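Local coordinates for protein hydrolase, haloacid dehalogenase-like family (Streptococcus pneumoniae, PDB 2FI1) that is probably a hydrolase of the haloacid dehalogenase-like family and binds a calcium ion, at residues T38-H41 / D42-Y45; L90-D93 / I94-G98. One frame throughout, in Å; residues are numbered along the deposited sequence.

Contact 1 opens helix 41-50 and contact 2 ends helix 87-96, and together they illustrate how side chains and backbone close off a helix. Following the chain from the N terminus, contact 1 comes where the loop after helix 20-34 turns into helix 41-50, and it packs the start of that helix against helices 20-34 and 52-59. Contact 2 lies at the last turns of helix 87-96, which packs against the five-stranded parallel sheet and leads into strand 100-104. Each is a local turn of continuous chain, so neither closes a long loop, and they follow in series without nesting or crossing. The centres of contact 1 and contact 2 are about 35 Å apart.

Contact 1 of 2, residues T38-H41 / D42-Y45; sequences TQDH and DSVY
With chi1 at 68°, the carboxylate of Asp40 sits between its own backbone N and carbonyl carbon and is brought back over the first turn of the helix, where Ser43 receives it. Ser43 grips both oxygens: its OG donates to Asp40 OD1 at 2.8 Å, on the syn lone pair, while Ser43 N donates to Asp40 OD2 at 2.9 Å, reaching that oxygen from above the carboxylate plane. The two bonds fix the rotation of the carboxylate and give one of the first amides of the helix an acceptor. The backbone joins in, as Val44 N donates to Asp40 O and Tyr45 N to His41 O.

The ring of His41 stands anti to the backbone N (chi1 172°), which lays it alongside the Tyr45 side chain, both pointing the same way. Asp42 comes in at the edge: His41 ND1 donates to Asp42 OD1 at 2.7 Å, in the ring plane and on the anti lone pair of the oxygen, with the ring and carboxylate planes 71° apart. The other ring nitrogen, NE2, is hydrogen-bonded to Glu22, and two acidic partners would be expected to favour the protonated imidazole. Tyr45 CB lies over one ring face; the rings themselves, with centroids 5.5 Å apart, are slid so far that they barely overlap.

Past the capping bonds, Val44 CG2 meets Gln39 CB at 3.9 Å. Phe28 of helix 20-34 and Phe59 of helix 52-59 pack on Val44, and Phe59 also touches Gln39. The whole is a side-chain N-cap: Asp40 caps the N-terminal end of helix 41-50, while His41, through Glu22 and Thr25, ties the first turn to helix 20-34, and Tyr45 OH bonds to Asp19 just before that helix.

Contact 2 of 2, residues L90-D93 / I94-G98; sequences LLED and ISNQG
Asn96 N donates to Glu92 O at 2.8 Å. Ser95 N to Leu91 O and Ile94 N to Leu90 O complete the regular i to i+4 pattern into the last turn. Leu91 O is also met by His101 NE2 and lies 3.1 Å from Ser95 OG, which has a second possible acceptor for its one proton. Further along, a water donates to Asp93 O and accepts from Gln97 NE2, bridging backbone and side chain across the helix end.

The Glu92 chain bends at chi2 (58°) and brings its carboxylate beside the Asn96 amide, the two planes nearly perpendicular (86°), while OE1 bonds to Tyr123 OH. Asp93 looks outward, its OD2 forming a salt bridge with Arg185.

On the buried side, Leu90 CD1 meets Ile94 CD1 at 4.0 Å as the two side chains cross. Leu90 continues onto Trp11 and helix 181-188, and Ile94 onto Tyr9, so this face rests on strand 8-11. Gly98, at positive phi (84°), ends the helix: Gly98 N bonds to Ser95 O and Gly99 N to Ile94 O, the Schellman motif of a helix C terminus, here ahead of strand 100-104 of the parallel sheet.

Contact 1 of 2, residues T38-H41 / D42-Y45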
loop_
_atom_site.group_PDB
_atom_site.type_symbol
_atom_site.label_atom_id
_atom_site.label_comp_id
_atom_site.label_asym_id
_atom_site.label_seq_id
_atom_site.Cartn_x
_atom_site.Cartn_y
_atom_site.Cartn_z
ATOM N N THR A 38 27.857 3.514 0.780
ATOM C CA THR A 38 26.940 3.775 1.879
ATOM C C THR A 38 26.041 4.953 1.520
ATOM O O THR A 38 26.525 6.012 1.144
ATOM C CB THR A 38 27.707 4.127 3.175
ATOM O OG1 THR A 38 28.622 3.070 3.493
ATOM C CG2 THR A 38 26.747 4.329 4.334
ATOM N N GLN A 39 24.727 4.755 1.623
ATOM C CA GLN A 39 23.772 5.857 1.535
ATOM C C GLN A 39 22.765 5.708 2.657
ATOM O O GLN A 39 22.465 4.596 3.099
ATOM C CB GLN A 39 23.052 5.875 0.182
ATOM C CG GLN A 39 23.944 6.243 -0.997
ATOM C CD GLN A 39 24.382 7.704 -1.022
ATOM O OE1 GLN A 39 23.909 8.530 -0.235
ATOM N NE2 GLN A 39 25.284 8.031 -1.948
ATOM N N ASP A 40 22.242 6.837 3.108
ATOM C CA ASP A 40 21.340 6.861 4.247
ATOM C C ASP A 40 19.919 6.419 3.889
ATOM O O ASP A 40 19.441 6.609 2.766
ATOM C CB ASP A 40 21.316 8.255 4.886
ATOM C CG ASP A 40 20.676 9.295 3.999
ATOM O OD1 ASP A 40 21.355 9.795 3.086
ATOM O OD2 ASP A 40 19.495 9.594 4.239
ATOM N N HIS A 41 19.248 5.856 4.883
ATOM C CA HIS A 41 17.882 5.373 4.759
ATOM C C HIS A 41 16.925 6.393 4.156
ATOM O O HIS A 41 16.217 6.097 3.193
ATOM C CB HIS A 41 17.372 4.944 6.139
ATOM C CG HIS A 41 15.915 4.602 6.164
ATOM N ND1 HIS A 41 14.930 5.559 6.260
ATOM C CD2 HIS A 41 15.277 3.410 6.090
ATOM C CE1 HIS A 41 13.746 4.971 6.243
ATOM N NE2 HIS A 41 13.930 3.665 6.151
ATOM N N ASP A 42 16.873 7.593 4.729
ATOM C CA ASP A 42 15.833 8.541 4.348
ATOM C C ASP A 42 15.996 9.017 2.905
ATOM O O ASP A 42 15.002 9.223 2.215
ATOM C CB ASP A 42 15.800 9.745 5.300
ATOM C CG ASP A 42 15.315 9.392 6.693
ATOM O OD1 ASP A 42 15.015 8.211 6.969
ATOM O OD2 ASP A 42 15.240 10.331 7.524
ATOM N N SER A 43 17.233 9.181 2.449
ATOM C CA SER A 43 17.482 9.594 1.063
ATOM C C SER A 43 17.051 8.526 0.078
ATOM O O SER A 43 16.432 8.830 -0.942
ATOM C CB SER A 43 18.956 9.900 0.820
ATOM O OG SER A 43 19.378 11.020 1.585
ATOM N N VAL A 44 17.411 7.285 0.379
ATOM C CA VAL A 44 17.080 6.160 -0.488
ATOM C C VAL A 44 15.562 5.949 -0.532
ATOM O O VAL A 44 14.988 5.745 -1.606
ATOM C CB VAL A 44 17.821 4.890 -0.042
ATOM C CG1 VAL A 44 17.295 3.653 -0.751
ATOM C CG2 VAL A 44 19.320 5.039 -0.308
ATOM N N TYR A 45 14.915 6.037 0.619
ATOM C CA TYR A 45 13.474 5.859 0.723
ATOM C C TYR A 45 12.755 6.897 -0.135
ATOM O O TYR A 45 11.857 6.574 -0.922
ATOM C CB TYR A 45 13.090 5.970 2.205
ATOM C CG TYR A 45 11.686 5.585 2.596
ATOM C CD1 TYR A 45 11.430 4.372 3.213
ATOM C CD2 TYR A 45 10.624 6.449 2.401
ATOM C CE1 TYR A 45 10.154 4.030 3.607
ATOM C CE2 TYR A 45 9.343 6.106 2.782
ATOM C CZ TYR A 45 9.117 4.897 3.388
ATOM O OH TYR A 45 7.828 4.587 3.763
#

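Contact 2 of 2, residues L90-D93 / I94-G98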
loop_
_atom_site.group_PDB
_atom_site.type_symbol
_atom_site.label_atom_id
_atom_site.label_comp_id
_atom_site.label_asym_id
_atom_site.label_seq_id
_atom_site.Cartn_x
_atom_site.Cartn_y
_atom_site.Cartn_z
ATOM N N LEU A 90 -5.498 -0.342 14.138
ATOM C CA LEU A 90 -6.539 0.487 13.546
ATOM C C LEU A 90 -7.600 -0.376 12.877
ATOM O O LEU A 90 -8.792 -0.129 13.031
ATOM C CB LEU A 90 -5.957 1.519 12.567
ATOM C CG LEU A 90 -6.999 2.391 11.860
ATOM C CD1 LEU A 90 -7.878 3.124 12.861
ATOM C CD2 LEU A 90 -6.338 3.389 10.922
ATOM N N LEU A 91 -7.161 -1.385 12.129
ATOM C CA LEU A 91 -8.111 -2.302 11.521
ATOM C C LEU A 91 -9.023 -2.925 12.595
ATOM O O LEU A 91 -10.236 -3.025 12.422
ATOM C CB LEU A 91 -7.387 -3.382 10.718
ATOM C CG LEU A 91 -6.585 -2.875 9.518
ATOM C CD1 LEU A 91 -5.845 -4.037 8.870
ATOM C CD2 LEU A 91 -7.445 -2.169 8.480
ATOM N N GLU A 92 -8.424 -3.297 13.722
ATOM C CA GLU A 92 -9.199 -3.899 14.812
ATOM C C GLU A 92 -10.190 -2.926 15.444
ATOM O O GLU A 92 -11.347 -3.278 15.671
ATOM C CB GLU A 92 -8.271 -4.464 15.877
ATOM C CG GLU A 92 -8.977 -5.269 16.973
ATOM C CD GLU A 92 -9.783 -6.453 16.450
ATOM O OE1 GLU A 92 -9.528 -6.948 15.327
ATOM O OE2 GLU A 92 -10.703 -6.899 17.168
ATOM N N ASP A 93 -9.752 -1.691 15.703
ATOM C CA ASP A 93 -10.655 -0.724 16.301
ATOM C C ASP A 93 -11.867 -0.485 15.403
ATOM O O ASP A 93 -12.984 -0.339 15.870
ATOM C CB ASP A 93 -9.942 0.604 16.584
ATOM C CG ASP A 93 -8.994 0.540 17.762
ATOM O OD1 ASP A 93 -9.170 -0.328 18.649
ATOM O OD2 ASP A 93 -8.067 1.370 17.830
ATOM N N ILE A 94 -11.650 -0.426 14.092
ATOM C CA ILE A 94 -12.751 -0.249 13.152
ATOM C C ILE A 94 -13.675 -1.472 13.116
ATOM O O ILE A 94 -14.909 -1.341 13.131
ATOM C CB ILE A 94 -12.205 0.077 11.730
ATOM C CG1 ILE A 94 -11.629 1.499 11.706
ATOM C CG2 ILE A 94 -13.275 -0.086 10.673
ATOM C CD1 ILE A 94 -10.797 1.796 10.466
ATOM N N SER A 95 -13.083 -2.659 13.040
ATOM C CA SER A 95 -13.875 -3.883 13.012
ATOM C C SER A 95 -14.689 -4.056 14.296
ATOM O O SER A 95 -15.802 -4.575 14.259
ATOM C CB SER A 95 -12.980 -5.092 12.775
ATOM O OG SER A 95 -12.420 -5.027 11.470
ATOM N N ASN A 96 -14.137 -3.594 15.417
ATOM C CA ASN A 96 -14.867 -3.645 16.688
ATOM C C ASN A 96 -16.117 -2.784 16.712
ATOM O O ASN A 96 -17.017 -3.033 17.520
ATOM C CB ASN A 96 -13.955 -3.251 17.844
ATOM C CG ASN A 96 -13.072 -4.374 18.283
ATOM O OD1 ASN A 96 -13.323 -5.536 17.950
ATOM N ND2 ASN A 96 -12.040 -4.052 19.049
ATOM N N GLN A 97 -16.199 -1.783 15.843
ATOM C CA GLN A 97 -17.415 -0.968 15.706
ATOM C C GLN A 97 -18.331 -1.440 14.583
ATOM O O GLN A 97 -19.240 -0.719 14.178
ATOM C CB GLN A 97 -17.041 0.494 15.489
ATOM C CG GLN A 97 -16.318 1.104 16.671
ATOM C CD GLN A 97 -17.139 1.041 17.940
ATOM O OE1 GLN A 97 -18.346 1.322 17.924
ATOM N NE2 GLN A 97 -16.500 0.663 19.037
ATOM N N GLY A 98 -18.097 -2.647 14.081
ATOM C CA GLY A 98 -18.927 -3.207 13.027
ATOM C C GLY A 98 -18.520 -2.768 11.629
ATOM O O GLY A 98 -19.228 -3.046 10.658
HETATM O O HOH W 1 -13.547 0.257 18.552
#